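Long-range contacts in A rubisco-like protein (Burkholderia fungorum, PDB 3NWR), which is of unknown function but belongs to the RuBisCO large-chain family and, as a rubisco-like protein, probably catalyses a related reaction rather than carbon dioxide fixation: residues 143-152 against 271-280; 208-216 against 246-255. All coordinates share one frame; numbering follows the deposited sequence.

Contact 1 of 2, residues 143-152 against 271-280; sequences ELPRHGVAGT and QSLRRTTPLV
His147 and Arg146 reach across to the loop 277-279 and the end of helix 267-276, and both use backbone carbonyls. The imidazole NE2 of His147 donates to Pro278 O at 2.7 Å; the bond is almost straight (178° at the hydrogen) and lies in the ring plane. Arg146 runs the other way along the loop. Its NH2 gets to Arg274 O, 3.0 Å away and in both the guanidinium and the carbonyl planes, because chi1 (-164°) sends the chain away from the backbone N before it bends at chi3. Pro278 CA covers one face of this guanidinium.

Arg274 folds back toward its own segment. Its NH2 is shared between Leu279 O at 2.8 Å and Thr277 O at 3.0 Å, while NH1 goes to Asp314 and Gly312 O. The two guanidinium groups come close, Arg146 NE standing 3.1 Å from Arg274 NH2, with their planes turned 60° apart and Arg146 CB resting over a face of Arg274. Arg274 NE is buried without a partner.

Apolar contact is modest. Val280 CG2 sits 3.7 Å from His147 CD2, and at the far end Glu143 CG meets Gln271 CG at 3.9 Å. There a water bridges the segments: it donates to Glu143 OE2 at 2.6 Å and accepts from Gln271 NE2 and Arg275 NH1. Arg275 is also held by Asp239 and Asp241 of the second subunit.

Asp314 ties the two sides together, accepting from the backbone N of His147 and of Gly148 with its other oxygen. Its salt bridge with Arg274, and the carbonyls that take N-H groups of both arginines, probably ease the closeness of two like charges, so the linker entering helix 148-156 is fixed to the loop before strand 280-284 chiefly by polar bonds.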
loop_
_atom_site.group_PDB
_atom_site.type_symbol
_atom_site.label_atom_id
_atom_site.label_comp_id
_atom_site.label_asym_id
_atom_site.label_seq_id
_atom_site.Cartn_x
_atom_site.Cartn_y
_atom_site.Cartn_z
ATOM N N GLU A 143 -11.898 7.138 -13.114
ATOM C CA GLU A 143 -11.238 8.188 -13.871
ATOM C C GLU A 143 -10.450 7.637 -15.046
ATOM O O GLU A 143 -9.775 6.617 -14.924
ATOM C CB GLU A 143 -10.319 9.003 -12.958
ATOM C CG GLU A 143 -11.079 9.841 -11.930
ATOM C CD GLU A 143 -11.843 10.987 -12.583
ATOM O OE1 GLU A 143 -11.380 11.491 -13.619
ATOM O OE2 GLU A 143 -12.903 11.387 -12.060
ATOM N N LEU A 144 -10.532 8.335 -16.178
ATOM C CA LEU A 144 -9.722 8.023 -17.349
ATOM C C LEU A 144 -8.432 8.828 -17.315
ATOM O O LEU A 144 -8.380 9.894 -16.706
ATOM C CB LEU A 144 -10.498 8.393 -18.615
ATOM C CG LEU A 144 -11.763 7.579 -18.868
ATOM C CD1 LEU A 144 -12.600 8.234 -19.965
ATOM C CD2 LEU A 144 -11.402 6.153 -19.241
ATOM N N PRO A 145 -7.391 8.333 -17.997
ATOM C CA PRO A 145 -6.195 9.164 -18.142
ATOM C C PRO A 145 -6.569 10.444 -18.889
ATOM O O PRO A 145 -7.261 10.385 -19.913
ATOM C CB PRO A 145 -5.253 8.308 -18.992
ATOM C CG PRO A 145 -6.083 7.207 -19.554
ATOM C CD PRO A 145 -7.301 7.054 -18.721
ATOM N N ARG A 146 -6.140 11.586 -18.369
ATOM C CA ARG A 146 -6.410 12.864 -19.014
ATOM C C ARG A 146 -5.611 13.001 -20.315
ATOM O O ARG A 146 -6.082 13.604 -21.292
ATOM C CB ARG A 146 -6.042 13.994 -18.056
ATOM C CG ARG A 146 -6.610 15.328 -18.428
ATOM C CD ARG A 146 -6.218 16.388 -17.407
ATOM N NE ARG A 146 -6.924 16.271 -16.131
ATOM C CZ ARG A 146 -8.027 16.951 -15.826
ATOM N NH1 ARG A 146 -8.556 17.778 -16.717
ATOM N NH2 ARG A 146 -8.606 16.812 -14.633
ATOM N N HIS A 147 -4.404 12.439 -20.322
ATOM C CA HIS A 147 -3.455 12.616 -21.419
ATOM C C HIS A 147 -2.973 11.315 -22.031
ATOM O O HIS A 147 -2.888 11.192 -23.257
ATOM C CB HIS A 147 -2.243 13.409 -20.933
ATOM C CG HIS A 147 -2.579 14.808 -20.532
ATOM N ND1 HIS A 147 -2.912 15.783 -21.450
ATOM C CD2 HIS A 147 -2.679 15.385 -19.312
ATOM C CE1 HIS A 147 -3.182 16.909 -20.811
ATOM N NE2 HIS A 147 -3.051 16.693 -19.512
ATOM N N GLY A 148 -2.628 10.354 -21.181
ATOM C CA GLY A 148 -2.078 9.089 -21.639
ATOM C C GLY A 148 -0.958 9.273 -22.646
ATOM O O GLY A 148 -0.109 10.160 -22.510
ATOM N N VAL A 149 -0.951 8.433 -23.676
ATOM C CA VAL A 149 0.111 8.495 -24.671
ATOM C C VAL A 149 0.017 9.757 -25.542
ATOM O O VAL A 149 0.979 10.518 -25.651
ATOM C CB VAL A 149 0.091 7.240 -25.561
ATOM C CG1 VAL A 149 1.139 7.348 -26.661
ATOM C CG2 VAL A 149 0.315 5.993 -24.715
ATOM N N ALA A 150 -1.149 9.988 -26.136
ATOM C CA ALA A 150 -1.303 11.093 -27.078
ATOM C C ALA A 150 -1.005 12.443 -26.441
ATOM O O ALA A 150 -0.331 13.284 -27.037
ATOM C CB ALA A 150 -2.706 11.087 -27.691
ATOM N N GLY A 151 -1.515 12.658 -25.230
ATOM C CA GLY A 151 -1.270 13.909 -24.534
ATOM C C GLY A 151 0.186 14.136 -24.171
ATOM O O GLY A 151 0.698 15.252 -24.235
ATOM N N THR A 152 0.863 13.069 -23.760
ATOM C CA THR A 152 2.275 13.171 -23.458
ATOM C C THR A 152 3.085 13.478 -24.720
ATOM O O THR A 152 4.020 14.284 -24.684
ATOM C CB THR A 152 2.783 11.882 -22.782
ATOM O OG1 THR A 152 1.941 11.573 -21.664
ATOM C CG2 THR A 152 4.217 12.052 -22.299
ATOM N N GLN A 271 -7.087 9.735 -6.831
ATOM C CA GLN A 271 -8.312 9.971 -7.589
ATOM C C GLN A 271 -8.779 11.415 -7.398
ATOM O O GLN A 271 -9.193 12.075 -8.356
ATOM C CB GLN A 271 -9.412 8.965 -7.231
ATOM C CG GLN A 271 -10.653 9.174 -8.082
ATOM C CD GLN A 271 -11.721 8.121 -7.894
ATOM O OE1 GLN A 271 -11.570 7.177 -7.113
ATOM N NE2 GLN A 271 -12.816 8.277 -8.624
ATOM N N SER A 272 -8.679 11.923 -6.172
ATOM C CA SER A 272 -9.075 13.304 -5.919
ATOM C C SER A 272 -8.143 14.291 -6.631
ATOM O O SER A 272 -8.607 15.252 -7.240
ATOM C CB SER A 272 -9.131 13.590 -4.418
ATOM O OG SER A 272 -10.256 12.942 -3.846
ATOM N N LEU A 273 -6.839 14.040 -6.572
ATOM C CA LEU A 273 -5.864 14.897 -7.241
ATOM C C LEU A 273 -6.133 14.918 -8.736
ATOM O O LEU A 273 -6.047 15.962 -9.373
ATOM C CB LEU A 273 -4.447 14.397 -6.985
ATOM C CG LEU A 273 -3.323 15.090 -7.756
ATOM C CD1 LEU A 273 -3.223 16.570 -7.347
ATOM C CD2 LEU A 273 -2.017 14.361 -7.493
ATOM N N ARG A 274 -6.448 13.754 -9.295
ATOM C CA ARG A 274 -6.714 13.633 -10.731
ATOM C C ARG A 274 -7.818 14.572 -11.184
ATOM O O ARG A 274 -7.751 15.128 -12.291
ATOM C CB ARG A 274 -7.108 12.196 -11.070
ATOM C CG ARG A 274 -7.768 12.012 -12.444
ATOM C CD ARG A 274 -6.734 11.951 -13.585
ATOM N NE ARG A 274 -6.095 13.241 -13.837
ATOM C CZ ARG A 274 -5.086 13.448 -14.685
ATOM N NH1 ARG A 274 -4.550 12.450 -15.406
ATOM N NH2 ARG A 274 -4.626 14.683 -14.816
ATOM N N ARG A 275 -8.840 14.739 -10.349
ATOM C CA ARG A 275 -9.976 15.570 -10.728
ATOM C C ARG A 275 -9.656 17.062 -10.737
ATOM O O ARG A 275 -10.336 17.837 -11.406
ATOM C CB ARG A 275 -11.172 15.304 -9.816
ATOM C CG ARG A 275 -11.885 13.995 -10.086
ATOM C CD ARG A 275 -13.282 14.024 -9.468
ATOM N NE ARG A 275 -13.203 14.373 -8.057
ATOM C CZ ARG A 275 -12.945 13.495 -7.095
ATOM N NH1 ARG A 275 -12.761 12.215 -7.400
ATOM N NH2 ARG A 275 -12.874 13.898 -5.836
ATOM N N THR A 276 -8.634 17.472 -9.998
ATOM C CA THR A 276 -8.346 18.903 -9.886
ATOM C C THR A 276 -7.098 19.384 -10.638
ATOM O O THR A 276 -6.881 20.592 -10.750
ATOM C CB THR A 276 -8.319 19.373 -8.410
ATOM O OG1 THR A 276 -7.390 18.577 -7.665
ATOM C CG2 THR A 276 -9.698 19.229 -7.791
ATOM N N THR A 277 -6.280 18.471 -11.156
ATOM C CA THR A 277 -5.150 18.911 -11.976
ATOM C C THR A 277 -5.271 18.510 -13.441
ATOM O O THR A 277 -5.604 17.365 -13.763
ATOM C CB THR A 277 -3.782 18.454 -11.444
ATOM O OG1 THR A 277 -2.749 19.044 -12.251
ATOM C CG2 THR A 277 -3.653 16.955 -11.517
ATOM N N PRO A 278 -4.986 19.465 -14.336
ATOM C CA PRO A 278 -5.006 19.194 -15.776
ATOM C C PRO A 278 -3.666 18.690 -16.300
ATOM O O PRO A 278 -3.519 18.517 -17.512
ATOM C CB PRO A 278 -5.316 20.570 -16.369
ATOM C CG PRO A 278 -4.676 21.520 -15.415
ATOM C CD PRO A 278 -4.838 20.901 -14.042
ATOM N N LEU A 279 -2.709 18.463 -15.404
ATOM C CA LEU A 279 -1.366 18.050 -15.789
ATOM C C LEU A 279 -1.296 16.545 -16.035
ATOM O O LEU A 279 -2.201 15.800 -15.664
ATOM C CB LEU A 279 -0.359 18.447 -14.703
ATOM C CG LEU A 279 -0.383 19.929 -14.326
ATOM C CD1 LEU A 279 0.463 20.200 -13.100
ATOM C CD2 LEU A 279 0.091 20.756 -15.514
ATOM N N VAL A 280 -0.223 16.117 -16.685
ATOM C CA VAL A 280 0.090 14.692 -16.800
ATOM C C VAL A 280 0.410 14.145 -15.414
ATOM O O VAL A 280 1.169 14.750 -14.664
ATOM C CB VAL A 280 1.299 14.491 -17.723
ATOM C CG1 VAL A 280 1.707 13.013 -17.770
ATOM C CG2 VAL A 280 0.981 14.998 -19.122
HETATM O O HOH W 1 -13.817 10.608 -9.780
#

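Contact 2 of 2, residues 208-216 against 246-255; sequences LAERVRAVM and HAELVEREGG
Glu253 OE1 is held by two partners: a water that donates to it at 2.7 Å also donates to Arg213 O, also at 2.7 Å, and Arg220, further along helix 208-226, adds a salt bridge. The carboxylate lies alongside the CG of Arg213 because its chain bends at chi2 (-71°). Its other oxygen, OE2, stays 4.1 Å from Arg213 NE, near enough for attraction but short of a salt bridge.

Away from the carboxylate the packing is mostly apolar. Leu249 is a knob in a hole formed by Leu208, Ala209, Val212 and Arg213: its CD2 presses on Ala209 CA at 3.6 Å, while CD1 slips over a face of the Arg213 guanidinium. Deeper in, Val212 CG2 meets Val250 CG2 at 3.9 Å, both residues also packing on Phe234. At one end Leu208 lays its CG over the face of the His246 ring, a CH-pi contact 4.0 Å from the centroid; NE2 of that ring bonds Asp238. At the other, the doubly bent Met216 covers the Schellman motif that ends helix 240-252, its CE 3.6 Å from Gly254 O, with Gly254 as the C-prime residue.

The segment axes run 9.8 Å apart at only 16°. Such nearly parallel neighbours, joined through strand 233-235, are successive outer helices of the TIM-barrel catalytic domain.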
loop_
_atom_site.group_PDB
_atom_site.type_symbol
_atom_site.label_atom_id
_atom_site.label_comp_id
_atom_site.label_asym_id
_atom_site.label_seq_id
_atom_site.Cartn_x
_atom_site.Cartn_y
_atom_site.Cartn_z
ATOM N N LEU A 208 9.889 22.123 -2.541
ATOM C CA LEU A 208 9.108 21.997 -3.754
ATOM C C LEU A 208 8.872 23.345 -4.425
ATOM O O LEU A 208 9.127 23.503 -5.623
ATOM C CB LEU A 208 7.789 21.309 -3.425
ATOM C CG LEU A 208 6.859 20.857 -4.548
ATOM C CD1 LEU A 208 6.115 22.042 -5.154
ATOM C CD2 LEU A 208 7.623 20.066 -5.596
ATOM N N ALA A 209 8.404 24.325 -3.657
ATOM C CA ALA A 209 8.080 25.628 -4.225
ATOM C C ALA A 209 9.283 26.269 -4.923
ATOM O O ALA A 209 9.195 26.648 -6.093
ATOM C CB ALA A 209 7.511 26.552 -3.163
ATOM N N GLU A 210 10.407 26.369 -4.215
ATOM C CA GLU A 210 11.619 26.949 -4.788
ATOM C C GLU A 210 12.128 26.139 -5.975
ATOM O O GLU A 210 12.568 26.698 -6.973
ATOM C CB GLU A 210 12.735 27.017 -3.746
ATOM C CG GLU A 210 12.436 27.863 -2.527
ATOM C CD GLU A 210 13.580 27.830 -1.530
ATOM O OE1 GLU A 210 14.742 27.650 -1.960
ATOM O OE2 GLU A 210 13.318 27.982 -0.318
ATOM N N ARG A 211 12.079 24.817 -5.852
ATOM C CA ARG A 211 12.592 23.954 -6.900
ATOM C C ARG A 211 11.780 24.100 -8.188
ATOM O O ARG A 211 12.351 24.203 -9.274
ATOM C CB ARG A 211 12.614 22.497 -6.423
ATOM C CG ARG A 211 13.391 21.562 -7.335
ATOM C CD ARG A 211 13.588 20.189 -6.710
ATOM N NE ARG A 211 12.416 19.324 -6.838
ATOM C CZ ARG A 211 11.568 19.047 -5.852
ATOM N NH1 ARG A 211 11.724 19.595 -4.648
ATOM N NH2 ARG A 211 10.542 18.231 -6.076
ATOM N N VAL A 212 10.455 24.115 -8.067
ATOM C CA VAL A 212 9.599 24.261 -9.242
ATOM C C VAL A 212 9.854 25.593 -9.937
ATOM O O VAL A 212 10.012 25.641 -11.154
ATOM C CB VAL A 212 8.100 24.135 -8.893
ATOM C CG1 VAL A 212 7.235 24.526 -10.087
ATOM C CG2 VAL A 212 7.774 22.707 -8.443
ATOM N N ARG A 213 9.889 26.672 -9.158
ATOM C CA ARG A 213 10.141 27.989 -9.739
ATOM C C ARG A 213 11.499 28.084 -10.444
ATOM O O ARG A 213 11.586 28.574 -11.574
ATOM C CB ARG A 213 10.000 29.082 -8.676
ATOM C CG ARG A 213 8.609 29.207 -8.100
ATOM C CD ARG A 213 8.560 30.352 -7.097
ATOM N NE ARG A 213 7.187 30.702 -6.752
ATOM C CZ ARG A 213 6.580 30.315 -5.636
ATOM N NH1 ARG A 213 7.229 29.573 -4.756
ATOM N NH2 ARG A 213 5.326 30.677 -5.399
ATOM N N ALA A 214 12.559 27.607 -9.797
ATOM C CA ALA A 214 13.892 27.698 -10.394
ATOM C C ALA A 214 14.017 26.821 -11.629
ATOM O O ALA A 214 14.517 27.252 -12.664
ATOM C CB ALA A 214 14.966 27.332 -9.386
ATOM N N VAL A 215 13.559 25.580 -11.517
ATOM C CA VAL A 215 13.641 24.655 -12.641
ATOM C C VAL A 215 12.823 25.114 -13.847
ATOM O O VAL A 215 13.300 25.064 -14.984
ATOM C CB VAL A 215 13.226 23.222 -12.224
ATOM C CG1 VAL A 215 13.060 22.329 -13.441
ATOM C CG2 VAL A 215 14.251 22.635 -11.261
ATOM N N MET A 216 11.593 25.560 -13.616
ATOM C CA MET A 216 10.756 25.963 -14.738
ATOM C C MET A 216 11.303 27.199 -15.451
ATOM O O MET A 216 11.110 27.355 -16.653
ATOM C CB MET A 216 9.297 26.167 -14.322
ATOM C CG MET A 216 8.526 24.860 -14.085
ATOM S SD MET A 216 8.701 23.668 -15.434
ATOM C CE MET A 216 8.177 24.683 -16.827
ATOM N N HIS A 246 0.727 22.038 -4.517
ATOM C CA HIS A 246 1.924 21.845 -5.331
ATOM C C HIS A 246 1.569 21.761 -6.814
ATOM O O HIS A 246 2.264 22.317 -7.655
ATOM C CB HIS A 246 2.670 20.560 -4.957
ATOM C CG HIS A 246 3.123 20.483 -3.530
ATOM N ND1 HIS A 246 3.392 21.595 -2.756
ATOM C CD2 HIS A 246 3.383 19.407 -2.750
ATOM C CE1 HIS A 246 3.782 21.203 -1.555
ATOM N NE2 HIS A 246 3.788 19.881 -1.526
ATOM N N ALA A 247 0.497 21.045 -7.128
ATOM C CA ALA A 247 0.097 20.876 -8.521
ATOM C C ALA A 247 -0.347 22.204 -9.133
ATOM O O ALA A 247 -0.056 22.487 -10.306
ATOM C CB ALA A 247 -1.009 19.815 -8.634
ATOM N N GLU A 248 -1.040 23.021 -8.344
ATOM C CA GLU A 248 -1.438 24.352 -8.799
ATOM C C GLU A 248 -0.208 25.190 -9.125
ATOM O O GLU A 248 -0.171 25.882 -10.144
ATOM C CB GLU A 248 -2.278 25.062 -7.738
ATOM C CG GLU A 248 -3.648 24.463 -7.504
ATOM C CD GLU A 248 -4.410 25.225 -6.435
ATOM O OE1 GLU A 248 -4.162 26.445 -6.292
ATOM O OE2 GLU A 248 -5.247 24.610 -5.742
ATOM N N LEU A 249 0.806 25.124 -8.271
ATOM C CA LEU A 249 2.045 25.869 -8.515
ATOM C C LEU A 249 2.744 25.393 -9.788
ATOM O O LEU A 249 3.185 26.200 -10.602
ATOM C CB LEU A 249 3.006 25.762 -7.327
ATOM C CG LEU A 249 4.376 26.398 -7.578
ATOM C CD1 LEU A 249 4.239 27.921 -7.742
ATOM C CD2 LEU A 249 5.359 26.057 -6.473
ATOM N N VAL A 250 2.850 24.076 -9.964
ATOM C CA VAL A 250 3.489 23.548 -11.162
ATOM C C VAL A 250 2.782 24.086 -12.400
ATOM O O VAL A 250 3.435 24.516 -13.355
ATOM C CB VAL A 250 3.544 21.996 -11.162
ATOM C CG1 VAL A 250 4.036 21.464 -12.513
ATOM C CG2 VAL A 250 4.469 21.505 -10.056
ATOM N N GLU A 251 1.454 24.086 -12.383
ATOM C CA GLU A 251 0.699 24.602 -13.524
ATOM C C GLU A 251 0.949 26.094 -13.740
ATOM O O GLU A 251 1.168 26.539 -14.876
ATOM C CB GLU A 251 -0.800 24.330 -13.375
ATOM C CG GLU A 251 -1.627 24.859 -14.534
ATOM C CD GLU A 251 -3.096 24.516 -14.420
ATOM O OE1 GLU A 251 -3.498 23.861 -13.429
ATOM O OE2 GLU A 251 -3.860 24.905 -15.332
ATOM N N ARG A 252 0.921 26.863 -12.656
ATOM C CA ARG A 252 1.130 28.308 -12.761
ATOM C C ARG A 252 2.497 28.646 -13.341
ATOM O O ARG A 252 2.661 29.643 -14.058
ATOM C CB ARG A 252 0.965 28.969 -11.393
ATOM C CG ARG A 252 -0.479 29.169 -10.979
ATOM C CD ARG A 252 -0.589 30.180 -9.838
ATOM N NE ARG A 252 0.210 29.792 -8.678
ATOM C CZ ARG A 252 -0.211 28.962 -7.726
ATOM N NH1 ARG A 252 -1.424 28.430 -7.798
ATOM N NH2 ARG A 252 0.578 28.667 -6.705
ATOM N N GLU A 253 3.482 27.810 -13.036
ATOM C CA GLU A 253 4.850 28.017 -13.491
ATOM C C GLU A 253 5.103 27.442 -14.887
ATOM O O GLU A 253 6.236 27.424 -15.353
ATOM C CB GLU A 253 5.831 27.447 -12.470
ATOM C CG GLU A 253 5.834 28.218 -11.162
ATOM C CD GLU A 253 6.475 29.591 -11.303
ATOM O OE1 GLU A 253 7.439 29.714 -12.084
ATOM O OE2 GLU A 253 6.019 30.535 -10.631
ATOM N N GLY A 254 4.037 26.999 -15.552
ATOM C CA GLY A 254 4.140 26.526 -16.925
ATOM C C GLY A 254 4.515 25.068 -17.096
ATOM O O GLY A 254 4.890 24.635 -18.191
ATOM N N GLY A 255 4.422 24.303 -16.014
ATOM C CA GLY A 255 4.739 22.884 -16.075
ATOM C C GLY A 255 3.669 22.086 -16.791
ATOM O O GLY A 255 2.600 22.600 -17.114
HETATM O O HOH W 2 9.953 30.565 -12.395
#

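Both contacts are partly buried and belong to the catalytic barrel, their centres about 17 Å apart, with contact 2 nested in the chain loop that contact 1 closes. Contact 1 lies nearer the middle of the chain and reaches the second subunit; contact 2 lies further out and touches no other chain of the assembly. Their chemistry follows: in 143-152/271-280 a linker meets a helix end and its following loop, and backbone carbonyls take direct bonds from arginine and histidine, whereas two helices side by side in 208-216/246-255 rely on apolar packing, with one water bridging them. Leu279 joins them, its CD1 packing 3.8 Å from Val250 CG1, while Pro278 leans on Glu251.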